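Local coordinates for protein major allergen Alt a 1 (Alternaria alternata, PDB 3V0R) that may bind thaumatin-like proteins of host plants and inhibit their beta-glucanase activity, working as a disulfide-linked beta-barrel homodimer found in fungi, at residues E20-K25 against Y31-F36; W62-C65 against M71-S74; Y14-S19 against L84-S89. All blocks are in the same frame, centred on the assembly; numbering follows the deposited sequence. Where two conformers were deposited one is given.

Contact 1: residues E20-K25 against Y31-F36. With 0FU (2,5,6-triaminopyrimidin-4-ol), chain M; 0FU (2,5,6-triaminopyrimidin-4-ol), chain K; SO4 (sulfate ion), chain B.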
loop_
_atom_site.group_PDB
_atom_site.type_symbol
_atom_site.label_atom_id
_atom_site.label_comp_id
_atom_site.label_asym_id
_atom_site.label_seq_id
_atom_site.Cartn_x
_atom_site.Cartn_y
_atom_site.Cartn_z
ATOM N N GLU A 20 5.197 3.333 18.912
ATOM C CA GLU A 20 5.586 2.121 18.118
ATOM C C GLU A 20 6.688 2.362 17.071
ATOM O O GLU A 20 6.680 1.907 15.917
ATOM C CB GLU A 20 4.328 1.388 17.590
ATOM C CG GLU A 20 3.041 1.323 18.475
ATOM C CD GLU A 20 3.128 1.107 20.056
ATOM O OE1 GLU A 20 2.275 1.771 20.634
ATOM O OE2 GLU A 20 3.888 0.290 20.754
ATOM N N PHE A 21 7.713 3.078 17.498
ATOM C CA PHE A 21 8.894 3.221 16.677
ATOM C C PHE A 21 9.469 1.846 16.400
ATOM O O PHE A 21 9.519 0.995 17.281
ATOM C CB PHE A 21 9.988 4.030 17.426
ATOM C CG PHE A 21 11.281 4.137 16.676
ATOM C CD1 PHE A 21 11.393 4.951 15.615
ATOM C CD2 PHE A 21 12.335 3.347 17.006
ATOM C CE1 PHE A 21 12.602 5.089 14.938
ATOM C CE2 PHE A 21 13.553 3.416 16.334
ATOM C CZ PHE A 21 13.677 4.290 15.274
ATOM N N TYR A 22 9.875 1.621 15.154
ATOM C CA TYR A 22 10.601 0.411 14.748
ATOM C C TYR A 22 11.727 0.839 13.855
ATOM O O TYR A 22 11.630 1.819 13.169
ATOM C CB TYR A 22 9.685 -0.565 13.973
ATOM C CG TYR A 22 10.315 -1.883 13.482
ATOM C CD1 TYR A 22 10.166 -3.095 14.209
ATOM C CD2 TYR A 22 10.984 -1.959 12.261
ATOM C CE1 TYR A 22 10.689 -4.302 13.735
ATOM C CE2 TYR A 22 11.540 -3.166 11.808
ATOM C CZ TYR A 22 11.410 -4.320 12.545
ATOM O OH TYR A 22 11.897 -5.515 12.040
ATOM N N GLY A 23 12.789 0.057 13.835
ATOM C CA GLY A 23 13.814 0.194 12.805
ATOM C C GLY A 23 14.675 -1.051 12.696
ATOM O O GLY A 23 14.785 -1.811 13.648
ATOM N N ARG A 24 15.250 -1.268 11.531
ATOM C CA ARG A 24 16.136 -2.381 11.347
ATOM C C ARG A 24 17.471 -1.852 10.820
ATOM O O ARG A 24 17.491 -1.073 9.888
ATOM C CB ARG A 24 15.546 -3.410 10.379
ATOM C CG ARG A 24 16.535 -4.552 10.141
ATOM C CD ARG A 24 15.984 -5.589 9.212
ATOM N NE ARG A 24 17.028 -6.535 8.864
ATOM C CZ ARG A 24 17.178 -7.081 7.688
ATOM N NH1 ARG A 24 18.192 -7.912 7.459
ATOM N NH2 ARG A 24 16.272 -6.906 6.741
ATOM N N LYS A 25 18.541 -2.289 11.442
ATOM C CA LYS A 25 19.913 -2.013 11.006
ATOM C C LYS A 25 20.532 -3.345 10.595
ATOM O O LYS A 25 20.945 -4.123 11.454
ATOM C CB LYS A 25 20.717 -1.438 12.191
ATOM C CG LYS A 25 20.180 -0.110 12.724
ATOM C CD LYS A 25 21.000 0.309 13.954
ATOM C CE LYS A 25 20.602 1.704 14.435
ATOM N NZ LYS A 25 21.221 1.965 15.818
ATOM N N TYR A 31 20.039 2.332 9.030
ATOM C CA TYR A 31 18.736 1.696 8.954
ATOM C C TYR A 31 18.430 1.320 7.484
ATOM O O TYR A 31 18.789 2.079 6.585
ATOM C CB TYR A 31 17.621 2.662 9.411
ATOM C CG TYR A 31 17.646 2.922 10.919
ATOM C CD1 TYR A 31 17.177 1.970 11.806
ATOM C CD2 TYR A 31 18.105 4.115 11.431
ATOM C CE1 TYR A 31 17.201 2.181 13.184
ATOM C CE2 TYR A 31 18.068 4.375 12.811
ATOM C CZ TYR A 31 17.631 3.401 13.682
ATOM O OH TYR A 31 17.604 3.639 15.044
ATOM N N ASN A 32 17.728 0.199 7.280
ATOM C CA ASN A 32 17.132 -0.065 5.985
ATOM C C ASN A 32 15.622 0.013 6.054
ATOM O O ASN A 32 14.956 -0.066 5.026
ATOM C CB ASN A 32 17.608 -1.377 5.321
ATOM C CG ASN A 32 17.112 -2.623 6.021
ATOM O OD1 ASN A 32 16.391 -2.560 7.032
ATOM N ND2 ASN A 32 17.515 -3.782 5.491
ATOM N N SER A 33 15.100 0.132 7.275
ATOM C CA SER A 33 13.674 0.201 7.512
ATOM C C SER A 33 13.456 1.031 8.775
ATOM O O SER A 33 14.077 0.763 9.766
ATOM C CB SER A 33 13.090 -1.213 7.663
ATOM O OG SER A 33 11.674 -1.149 7.838
ATOM N N LEU A 34 12.541 2.002 8.727
ATOM C CA LEU A 34 12.245 2.853 9.858
ATOM C C LEU A 34 10.781 3.236 9.819
ATOM O O LEU A 34 10.247 3.535 8.740
ATOM C CB LEU A 34 13.124 4.124 9.726
ATOM C CG LEU A 34 13.675 4.962 10.834
ATOM C CD1 LEU A 34 14.481 4.220 11.840
ATOM C CD2 LEU A 34 14.627 5.973 10.172
ATOM N N GLY A 35 10.135 3.257 10.970
ATOM C CA GLY A 35 8.763 3.670 11.048
ATOM C C GLY A 35 8.240 3.956 12.432
ATOM O O GLY A 35 8.851 3.594 13.429
ATOM N N PHE A 36 7.058 4.581 12.478
ATOM C CA PHE A 36 6.436 4.945 13.742
ATOM C C PHE A 36 5.007 5.357 13.488
ATOM O O PHE A 36 4.628 5.574 12.355
ATOM C CB PHE A 36 7.216 6.089 14.446
ATOM C CG PHE A 36 7.477 7.241 13.562
ATOM C CD1 PHE A 36 8.656 7.302 12.804
ATOM C CD2 PHE A 36 6.547 8.293 13.455
ATOM C CE1 PHE A 36 8.877 8.356 11.941
ATOM C CE2 PHE A 36 6.781 9.358 12.576
ATOM C CZ PHE A 36 7.940 9.383 11.830
HETATM C C4 0FU M . 5.696 0.205 8.795
HETATM N N3 0FU M . 7.024 0.078 8.688
HETATM C C2 0FU M . 7.810 0.280 9.767
HETATM N NAA 0FU M . 9.138 0.130 9.584
HETATM N N1 0FU M . 7.290 0.600 10.989
HETATM C C6 0FU M . 5.964 0.742 11.135
HETATM N NAB 0FU M . 5.425 1.081 12.313
HETATM C C5 0FU M . 5.149 0.531 10.014
HETATM N NAC 0FU M . 3.822 0.654 10.046
HETATM O O4 0FU M . 4.836 0.005 7.764
HETATM C C4 0FU K . 5.618 -2.700 9.747
HETATM N N3 0FU K . 4.575 -2.339 10.532
HETATM C C2 0FU K . 4.741 -2.318 11.879
HETATM N NAA 0FU K . 3.696 -1.973 12.651
HETATM N N1 0FU K . 5.928 -2.622 12.463
HETATM C C6 0FU K . 6.959 -3.015 11.700
HETATM N NAB 0FU K . 8.178 -3.388 12.128
HETATM C C5 0FU K . 6.807 -3.038 10.356
HETATM N NAC 0FU K . 7.852 -3.399 9.633
HETATM O O4 0FU K . 5.594 -2.765 8.363
HETATM S S SO4 B . 17.946 -10.342 3.850
HETATM O O1 SO4 B . 16.769 -11.192 4.239
HETATM O O2 SO4 B . 19.161 -10.913 4.504
HETATM O O3 SO4 B . 18.087 -10.366 2.359
HETATM O O4 SO4 B . 17.854 -8.917 4.288
#
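Tyr22 and Gly35 form the hydrogen-bonded pair at the heart of this antiparallel hairpin. Tyr22 N donates to Gly35 O over 2.8 Å, and Gly35 N returns a bond to Tyr22 O. Nearer the turn, Arg24 N donates a hydrogen bond to Ser33 O at 2.9 Å, while Asn32 N donates to Arg24 O. Between these bonds lies the non-hydrogen-bonded pair of Gly23 and Leu34, where the CA of Gly23 comes within 3.1 Å of Ser33 O in a CA-H...O contact.

Apolar packing gathers around the Tyr31 ring. Lys25, fully extended beyond CG, lays its CE over one face in a CH-pi contact, 3.9 Å from the ring centroid, and Leu34 CD1 sits over the centre of the other. Tyr31 OH approaches the edge of the Phe21 ring, whose CZ also meets Leu34 CD1 at 3.5 Å. Phe21 gets there with its CG anti to the backbone N (chi1 176°), which carries the ring along toward the Leu34 methyl.

Polar side chains and bound groups meet on the face of Tyr22, Arg24 and Ser33. Asn32 ND2 lies over one face of the Arg24 guanidinium, with the two planes 76° apart; Arg24 NH1 makes a weak bond to a sulfate, and NE forms a salt bridge with Asp113. A triaminopyrimidinol packs on bare Gly35, its N1 3.4 Å from Gly35 CA, beside a second copy whose placement against Tyr22 is doubtful.

Strand 114-128 pairs with the far edge of 15-25 and strand 47-53 with that of 33-40; Phe21 packs on Leu100 of strand 93-106, while Glu20 OE1 is hydrogen-bonded to Asn109 of the second subunit.

Contact 2: residues W62-C65 against M71-S74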
loop_
_atom_site.group_PDB
_atom_site.type_symbol
_atom_site.label_atom_id
_atom_site.label_comp_id
_atom_site.label_asym_id
_atom_site.label_seq_id
_atom_site.Cartn_x
_atom_site.Cartn_y
_atom_site.Cartn_z
ATOM N N TRP A 62 14.671 14.137 3.625
ATOM C CA TRP A 62 13.206 14.039 3.717
ATOM C C TRP A 62 12.726 12.764 3.071
ATOM O O TRP A 62 13.131 12.447 1.944
ATOM C CB TRP A 62 12.531 15.171 2.959
ATOM C CG TRP A 62 12.685 16.537 3.609
ATOM C CD1 TRP A 62 13.261 17.670 3.056
ATOM C CD2 TRP A 62 12.237 16.933 4.900
ATOM N NE1 TRP A 62 13.206 18.715 3.950
ATOM C CE2 TRP A 62 12.632 18.334 5.066
ATOM C CE3 TRP A 62 11.588 16.304 5.937
ATOM C CZ2 TRP A 62 12.373 19.020 6.189
ATOM C CZ3 TRP A 62 11.352 17.030 7.061
ATOM C CH2 TRP A 62 11.740 18.374 7.163
ATOM N N TYR A 63 11.874 12.029 3.760
ATOM C CA TYR A 63 11.178 10.904 3.186
ATOM C C TYR A 63 9.699 11.185 3.362
ATOM O O TYR A 63 9.279 11.725 4.361
ATOM C CB TYR A 63 11.542 9.601 3.919
ATOM C CG TYR A 63 12.958 9.154 3.696
ATOM C CD1 TYR A 63 13.276 8.435 2.548
ATOM C CD2 TYR A 63 13.965 9.405 4.616
ATOM C CE1 TYR A 63 14.589 8.009 2.299
ATOM C CE2 TYR A 63 15.293 8.994 4.351
ATOM C CZ TYR A 63 15.566 8.292 3.203
ATOM O OH TYR A 63 16.850 7.869 2.949
ATOM N N SER A 64 8.902 10.753 2.388
ATOM C CA SER A 64 7.477 10.802 2.525
ATOM C C SER A 64 7.067 9.872 3.625
ATOM O O SER A 64 7.647 8.809 3.768
ATOM C CB SER A 64 6.853 10.371 1.188
ATOM O OG SER A 64 5.452 10.421 1.351
ATOM N N CYS A 65 6.034 10.201 4.387
ATOM C CA CYS A 65 5.515 9.249 5.363
ATOM C C CYS A 65 4.880 8.007 4.744
ATOM O O CYS A 65 4.805 6.978 5.379
ATOM C CB CYS A 65 4.520 9.917 6.320
ATOM S SG CYS A 65 5.319 10.805 7.672
ATOM N N MET A 71 2.574 14.377 4.863
ATOM C CA MET A 71 3.651 14.617 5.838
ATOM C C MET A 71 4.983 14.064 5.295
ATOM O O MET A 71 5.010 12.973 4.732
ATOM C CB MET A 71 3.390 13.840 7.108
ATOM C CG MET A 71 2.191 14.282 7.920
ATOM S SD MET A 71 2.382 15.974 8.508
ATOM C CE MET A 71 3.930 15.733 9.384
ATOM N N ASP A 72 6.052 14.806 5.555
ATOM C CA ASP A 72 7.439 14.342 5.348
ATOM C C ASP A 72 8.096 14.223 6.665
ATOM O O ASP A 72 7.732 14.916 7.605
ATOM C CB ASP A 72 8.236 15.289 4.481
ATOM C CG ASP A 72 7.748 15.289 2.995
ATOM O OD1 ASP A 72 7.123 14.327 2.537
ATOM O OD2 ASP A 72 8.034 16.273 2.300
ATOM N N PHE A 73 9.088 13.330 6.741
ATOM C CA PHE A 73 9.928 13.213 7.919
ATOM C C PHE A 73 11.401 13.053 7.569
ATOM O O PHE A 73 11.754 12.662 6.469
ATOM C CB PHE A 73 9.463 12.081 8.819
ATOM C CG PHE A 73 9.923 10.705 8.370
ATOM C CD1 PHE A 73 9.283 10.047 7.387
ATOM C CD2 PHE A 73 11.008 10.073 8.998
ATOM C CE1 PHE A 73 9.638 8.750 6.999
ATOM C CE2 PHE A 73 11.396 8.779 8.613
ATOM C CZ PHE A 73 10.710 8.116 7.604
ATOM N N SER A 74 12.252 13.363 8.554
ATOM C CA SER A 74 13.656 13.138 8.489
ATOM C C SER A 74 14.129 12.592 9.834
ATOM O O SER A 74 13.461 12.807 10.834
ATOM C CB SER A 74 14.333 14.492 8.189
ATOM O OG SER A 74 15.717 14.349 7.943
HETATM O O HOH W 1 4.925 13.329 1.426
#
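The Phe73 ring tucks against the backbone and CB of Tyr63, on the face that these two residues share. Its CG takes the crowded position between backbone N and carbonyl carbon (chi1 81°), which swings the ring across to the neighbouring strand: CE1 lies 3.7 Å from Tyr63 CB, and CD1 meets Cys65 SG at 4.0 Å in an oblique sulfur-aromatic contact. The Tyr63 ring leads away from the partner strand, with CG anti to the carbonyl carbon (chi1 -69°); its hydroxyl is hydrogen-bonded to Glu58 N.

Cys65 SG also touches Met71 CB, at 3.6 Å. Beyond that point the Met71 chain bends at both following torsions and leaves for Leu84 and Gln86 on strand 81-87. At the other end, the CE3 corner of the Trp62 ring abuts the partner strand: CE3 comes to 3.8 Å from Asp72 CB and 4.0 Å from Ser74 CB, while the Phe73 carbonyl carbon lies at the indole edge. Lys85 makes a cation-pi contact with this indole.

Under the side chains runs a short antiparallel hairpin. Tyr63 and Phe73 exchange two backbone hydrogen bonds, of which Tyr63 N to Phe73 O measures 2.8 Å, and Cys65 N adds a third to Met71 O. A water lies between Asp72 OD1, at 2.7 Å, and Ser64 OG and probably links them; Ser64 OG is also bonded to Gly66 O.

The chemistry thus separates into two sides. Cys65, just past strand 63-64, is joined by a disulfide to Cys50 on strand 47-53, the other outermost strand of the sheet, and sets sulfur and Phe73 together in the apolar interior, whereas the Ser64-Asp72 side is polar and hydrated.

Contact 3: residues Y14-S19 against L84-S89; sequences YVWKIS and LKQKVS. With 8AC (8-aminooctanoic acid), chain L; 0FU (2,5,6-triaminopyrimidin-4-ol), chain J; SO4 (sulfate ion), chain C.
Trp16 and Gln86 approach each other through the interior of the beta-barrel, from strands 15-25 and 81-87, which strands 114-128 and 93-106 separate in the sheet. The two backbones lie too far apart for any bonding between them, and side chains do all the touching.

The packed part consists of four buried residues. Trp16 CH2 lies 4.1 Å from Gln86 OE1, the two side chains crossing at about a right angle with ring and amide planes 42° apart. Two residues along each strand, Ile18 CD1 meets Leu84 CD1 at 4.3 Å, methyl to methyl. These are light touches, and neighbours complete the core: Ile38 against Trp16 and Ile18, Leu46 against Trp16.

Outward-pointing residues behave differently. Lys17 leaves the barrel, and its NZ holds sulfate O1 at 3.1 Å as well as Asn109 of the second subunit. Further along the other segment, Val88 O accepts a bond from Asn42 of the third subunit.

Between core and surface lies the ligand pocket. Aminooctanoic acid runs over one face of the Tyr14 ring, and a triaminopyrimidinol, hydrogen-bonded to Tyr94 OH, comes to that ring's edge. The acid's carboxyl end lies against both Trp16, whose indole edge faces OAC, and Gln86. Extended from CG outward, with CG anti to the backbone N (chi1 -172°), Gln86 carries its amide to the ligand, where NE2 donates to OAC over 3.0 Å at an N-H...O angle of 150°.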
loop_
_atom_site.group_PDB
_atom_site.type_symbol
_atom_site.label_atom_id
_atom_site.label_comp_id
_atom_site.label_asym_id
_atom_site.label_seq_id
_atom_site.Cartn_x
_atom_site.Cartn_y
_atom_site.Cartn_z
ATOM N N TYR A 14 -2.235 21.066 18.066
ATOM C CA TYR A 14 -0.977 20.986 17.308
ATOM C C TYR A 14 0.023 20.038 17.964
ATOM O O TYR A 14 1.219 20.075 17.677
ATOM C CB TYR A 14 -0.405 22.400 17.157
ATOM C CG TYR A 14 -1.313 23.237 16.272
ATOM C CD1 TYR A 14 -2.214 24.096 16.820
ATOM C CD2 TYR A 14 -1.277 23.090 14.894
ATOM C CE1 TYR A 14 -3.086 24.851 16.024
ATOM C CE2 TYR A 14 -2.130 23.848 14.094
ATOM C CZ TYR A 14 -3.026 24.668 14.675
ATOM O OH TYR A 14 -3.879 25.407 13.887
ATOM N N VAL A 15 -0.490 19.176 18.832
ATOM C CA VAL A 15 0.294 18.163 19.532
ATOM C C VAL A 15 -0.136 16.757 19.152
ATOM O O VAL A 15 -1.338 16.397 19.234
ATOM C CB VAL A 15 0.145 18.370 21.058
ATOM C CG1 VAL A 15 0.970 17.298 21.813
ATOM C CG2 VAL A 15 0.617 19.780 21.440
ATOM N N TRP A 16 0.813 15.974 18.649
ATOM C CA TRP A 16 0.588 14.606 18.202
ATOM C C TRP A 16 1.404 13.648 18.996
ATOM O O TRP A 16 2.503 14.020 19.463
ATOM C CB TRP A 16 0.900 14.453 16.732
ATOM C CG TRP A 16 0.040 15.218 15.780
ATOM C CD1 TRP A 16 -1.147 15.860 16.023
ATOM C CD2 TRP A 16 0.291 15.439 14.345
ATOM N NE1 TRP A 16 -1.630 16.425 14.875
ATOM C CE2 TRP A 16 -0.786 16.186 13.846
ATOM C CE3 TRP A 16 1.320 15.089 13.492
ATOM C CZ2 TRP A 16 -0.863 16.578 12.516
ATOM C CZ3 TRP A 16 1.229 15.454 12.169
ATOM C CH2 TRP A 16 0.179 16.236 11.705
ATOM N N LYS A 17 0.941 12.395 19.127
ATOM C CA LYS A 17 1.655 11.365 19.885
ATOM C C LYS A 17 2.364 10.485 18.898
ATOM O O LYS A 17 1.759 10.104 17.876
ATOM C CB LYS A 17 0.619 10.523 20.620
ATOM C CG LYS A 17 1.227 9.419 21.470
ATOM C CD LYS A 17 0.116 8.692 22.245
ATOM C CE LYS A 17 -0.394 7.529 21.408
ATOM N NZ LYS A 17 -1.368 6.663 22.166
ATOM N N ILE A 18 3.627 10.155 19.190
ATOM C CA ILE A 18 4.443 9.293 18.382
ATOM C C ILE A 18 4.645 8.030 19.222
ATOM O O ILE A 18 4.963 8.064 20.409
ATOM C CB ILE A 18 5.822 9.875 18.009
ATOM C CG1 ILE A 18 5.673 11.287 17.463
ATOM C CG2 ILE A 18 6.562 8.895 17.061
ATOM C CD1 ILE A 18 5.037 11.408 16.080
ATOM N N SER A 19 4.406 6.897 18.612
ATOM C CA SER A 19 4.502 5.611 19.309
ATOM C C SER A 19 4.890 4.485 18.326
ATOM O O SER A 19 4.898 4.652 17.085
ATOM C CB SER A 19 3.168 5.220 19.990
ATOM O OG SER A 19 2.153 5.116 19.012
ATOM N N LEU A 84 9.503 16.325 11.607
ATOM C CA LEU A 84 8.329 16.256 10.715
ATOM C C LEU A 84 8.118 17.588 10.042
ATOM O O LEU A 84 8.402 18.618 10.631
ATOM C CB LEU A 84 7.084 15.909 11.526
ATOM C CG LEU A 84 7.043 14.586 12.265
ATOM C CD1 LEU A 84 5.822 14.505 13.211
ATOM C CD2 LEU A 84 6.968 13.448 11.212
ATOM N N LYS A 85 7.554 17.588 8.841
ATOM C CA LYS A 85 7.205 18.767 8.151
ATOM C C LYS A 85 5.869 18.617 7.467
ATOM O O LYS A 85 5.606 17.595 6.830
ATOM C CB LYS A 85 8.261 19.060 7.118
ATOM C CG LYS A 85 7.956 20.238 6.252
ATOM C CD LYS A 85 9.041 20.532 5.230
ATOM C CE LYS A 85 9.087 19.489 4.134
ATOM N NZ LYS A 85 10.042 19.869 3.032
ATOM N N GLN A 86 5.031 19.630 7.589
ATOM C CA GLN A 86 3.705 19.664 6.973
ATOM C C GLN A 86 3.548 21.040 6.261
ATOM O O GLN A 86 3.489 22.097 6.919
ATOM C CB GLN A 86 2.638 19.564 8.110
ATOM C CG GLN A 86 1.184 19.380 7.607
ATOM C CD GLN A 86 0.119 19.543 8.655
ATOM O OE1 GLN A 86 0.378 19.854 9.831
ATOM N NE2 GLN A 86 -1.126 19.392 8.231
ATOM N N LYS A 87 3.466 21.022 4.953
ATOM C CA LYS A 87 3.224 22.242 4.232
ATOM C C LYS A 87 1.712 22.439 3.987
ATOM O O LYS A 87 1.116 21.815 3.062
ATOM C CB LYS A 87 3.967 22.195 2.902
ATOM C CG LYS A 87 3.816 23.475 2.104
ATOM C CD LYS A 87 4.746 23.526 0.899
ATOM C CE LYS A 87 4.658 24.876 0.208
ATOM N NZ LYS A 87 5.658 24.959 -0.896
ATOM N N VAL A 88 1.123 23.324 4.776
ATOM C CA VAL A 88 -0.326 23.553 4.813
ATOM C C VAL A 88 -0.792 24.459 3.659
ATOM O O VAL A 88 -1.895 24.336 3.160
ATOM C CB VAL A 88 -0.679 24.216 6.191
ATOM C CG1 VAL A 88 -2.143 24.654 6.261
ATOM C CG2 VAL A 88 -0.380 23.208 7.289
ATOM N N SER A 89 0.062 25.393 3.235
ATOM C CA SER A 89 -0.256 26.333 2.171
ATOM C C SER A 89 1.065 26.896 1.567
ATOM O O SER A 89 2.204 26.590 2.083
ATOM C CB SER A 89 -1.073 27.514 2.685
ATOM O OG SER A 89 -0.246 28.360 3.507
HETATM N NAA 8AC L . -9.513 25.596 15.102
HETATM O OAB 8AC L . -1.347 20.478 11.735
HETATM O OAC 8AC L . -2.786 19.239 10.749
HETATM C CAD 8AC L . -8.923 24.523 14.289
HETATM C CAE 8AC L . -7.730 23.957 15.028
HETATM C CAF 8AC L . -7.437 22.524 14.629
HETATM C CAG 8AC L . -6.237 22.546 13.672
HETATM C CAH 8AC L . -5.390 21.334 13.820
HETATM C CAI 8AC L . -4.406 21.251 12.617
HETATM C CAJ 8AC L . -3.325 20.237 12.910
HETATM C CAK 8AC L . -2.441 19.966 11.674
HETATM C C4 0FU J . -6.704 23.592 10.065
HETATM N N3 0FU J . -7.204 24.730 10.617
HETATM C C2 0FU J . -6.404 25.767 10.988
HETATM N NAA 0FU J . -6.962 26.861 11.527
HETATM N N1 0FU J . -5.064 25.718 10.821
HETATM C C6 0FU J . -4.509 24.599 10.273
HETATM N NAB 0FU J . -3.208 24.535 10.106
HETATM C C5 0FU J . -5.315 23.495 9.876
HETATM N NAC 0FU J . -4.806 22.365 9.320
HETATM O O4 0FU J . -7.490 22.523 9.688
HETATM S S SO4 C . -3.194 3.786 20.478
HETATM O O1 SO4 C . -2.097 4.673 19.956
HETATM O O2 SO4 C . -3.108 3.779 21.968
HETATM O O3 SO4 C . -4.512 4.334 20.026
HETATM O O4 SO4 C . -3.103 2.362 20.037
#

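In the fold
All three contacts belong to the antiparallel sheet that closes into the barrel. Contact 3 opens the series at 14-19; contacts 1 and 2 then follow one after the other, both before 84-89 closes contact 3. Contacts 1 and 3 share strand 15-25 yet have centres about 19 Å apart, on opposite sides of the chain's centre. The centres of contacts 2 and 3 are about 11 Å apart, on adjacent strands 72-76 and 81-87, with a probable hydrogen bond from Lys85 N to Asp72 O. Phe36 of contact 1 reaches Phe73, Ile18 and Leu84, so one apolar core joins all three, while ligands occupy separate sites at contacts 1 and 3.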